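Local coordinates for hypothetical protein BQLF2 (Murid herpesvirus 4, PDB 2OA5) that is an abundant gammaherpesvirus tegument protein of the BLRF2 family, probably serving a structural role in the virion, at residues K48-S51 against I52-S56. Residues are numbered along the deposited sequence; the frame is centred on the assembly and turned at random.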
loop_
_atom_site.group_PDB
_atom_site.type_symbol
_atom_site.label_atom_id
_atom_site.label_comp_id
_atom_site.label_asym_id
_atom_site.label_seq_id
_atom_site.Cartn_x
_atom_site.Cartn_y
_atom_site.Cartn_z
ATOM N N LYS B 48 -12.184 12.705 -18.691
ATOM C CA LYS B 48 -13.247 11.712 -18.859
ATOM C C LYS B 48 -12.785 10.345 -18.367
ATOM O O LYS B 48 -13.514 9.641 -17.668
ATOM C CB LYS B 48 -13.639 11.611 -20.337
ATOM C CG LYS B 48 -14.498 10.410 -20.708
ATOM C CD LYS B 48 -15.970 10.640 -20.428
ATOM C CE LYS B 48 -16.814 9.554 -21.098
ATOM N NZ LYS B 48 -17.819 10.125 -22.041
ATOM N N ARG B 49 -11.573 9.972 -18.755
ATOM C CA ARG B 49 -11.004 8.701 -18.347
ATOM C C ARG B 49 -10.899 8.647 -16.822
ATOM O O ARG B 49 -11.275 7.657 -16.202
ATOM C CB ARG B 49 -9.622 8.522 -18.978
ATOM C CG ARG B 49 -8.889 7.289 -18.508
ATOM C CD ARG B 49 -7.519 7.199 -19.144
ATOM N NE ARG B 49 -6.685 8.350 -18.826
ATOM C CZ ARG B 49 -6.173 9.178 -19.727
ATOM N NH1 ARG B 49 -6.408 8.987 -21.024
ATOM N NH2 ARG B 49 -5.427 10.205 -19.334
ATOM N N GLU B 50 -10.396 9.727 -16.227
ATOM C CA GLU B 50 -10.231 9.815 -14.775
ATOM C C GLU B 50 -11.555 9.683 -14.038
ATOM O O GLU B 50 -11.620 9.098 -12.957
ATOM C CB GLU B 50 -9.583 11.150 -14.397
ATOM C CG GLU B 50 -9.346 11.356 -12.893
ATOM C CD GLU B 50 -8.074 10.684 -12.374
ATOM O OE1 GLU B 50 -7.388 9.999 -13.157
ATOM O OE2 GLU B 50 -7.759 10.849 -11.177
ATOM N N SER B 51 -12.612 10.235 -14.630
ATOM C CA SER B 51 -13.934 10.196 -14.028
ATOM C C SER B 51 -14.503 8.789 -14.007
ATOM O O SER B 51 -15.124 8.372 -13.030
ATOM C CB SER B 51 -14.886 11.127 -14.784
ATOM O OG SER B 51 -16.039 10.423 -15.210
ATOM N N ILE B 52 -14.294 8.058 -15.099
ATOM C CA ILE B 52 -14.780 6.686 -15.210
ATOM C C ILE B 52 -13.971 5.757 -14.300
ATOM O O ILE B 52 -14.529 4.931 -13.580
ATOM C CB ILE B 52 -14.676 6.167 -16.689
ATOM C CG1 ILE B 52 -15.675 6.913 -17.587
ATOM C CG2 ILE B 52 -14.956 4.673 -16.746
ATOM C CD1 ILE B 52 -15.612 6.516 -19.078
ATOM N N ILE B 53 -12.649 5.902 -14.343
ATOM C CA ILE B 53 -11.755 5.074 -13.548
ATOM C C ILE B 53 -12.002 5.237 -12.045
ATOM O O ILE B 53 -12.119 4.249 -11.314
ATOM C CB ILE B 53 -10.280 5.388 -13.903
ATOM C CG1 ILE B 53 -9.913 4.634 -15.191
ATOM C CG2 ILE B 53 -9.343 5.039 -12.721
ATOM C CD1 ILE B 53 -8.472 4.784 -15.631
ATOM N N VAL B 54 -12.094 6.485 -11.591
ATOM C CA VAL B 54 -12.340 6.736 -10.176
ATOM C C VAL B 54 -13.703 6.188 -9.751
ATOM O O VAL B 54 -13.825 5.512 -8.729
ATOM C CB VAL B 54 -12.248 8.244 -9.852
ATOM C CG1 VAL B 54 -12.770 8.526 -8.442
ATOM C CG2 VAL B 54 -10.805 8.690 -9.959
ATOM N N SER B 55 -14.723 6.462 -10.558
ATOM C CA SER B 55 -16.073 5.996 -10.266
ATOM C C SER B 55 -16.145 4.468 -10.181
ATOM O O SER B 55 -16.822 3.910 -9.317
ATOM C CB SER B 55 -17.034 6.515 -11.342
ATOM O OG SER B 55 -18.336 5.993 -11.159
ATOM N N SER B 56 -15.429 3.797 -11.080
ATOM C CA SER B 56 -15.402 2.337 -11.120
ATOM C C SER B 56 -14.582 1.781 -9.955
ATOM O O SER B 56 -14.920 0.749 -9.371
ATOM C CB SER B 56 -14.784 1.864 -12.438
ATOM O OG SER B 56 -15.275 2.609 -13.541
#
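K48 and I52 meet because their first torsions send the two branches toward each other along the helix: CG of K48 stands anti to the backbone N (chi1 167°), heading C-terminally, whereas CG1 of I52 lies anti to its own carbonyl carbon (chi1 -69°), reaching back. A bend at chi2 of K48 then lays its CE 3.8 Å from CD1 of I52, the two side chains crossing at a slant. R49 and I53 have the same pairing of torsions, but these side chains run alongside each other, with CG of R49 3.8 Å from CD1 of I53. Both pairs are i to i+4 neighbours on helix 46-76, the long central helix of the chain, and the backbone bonds confirm regular alpha-helical spacing: N of I53 donates to O of R49 at 2.9 Å (N-H...O 168°), and N of S55 to O of S51 at 3.1 Å. One residue further along, in the E50–V54 pair, CG2 of V54 sits beside its backbone N, 3.1 Å from O and 3.9 Å from OE2 of E50. The charged ends reach further: in a second subunit, E82 forms a salt bridge with NZ of K48 and R73 forms one with OE2 of E50, while L89 of that subunit packs on I52. O of I52 accepts N of S56 at 2.9 Å; a bond from OG of S56 is doubtful, being modelled very short.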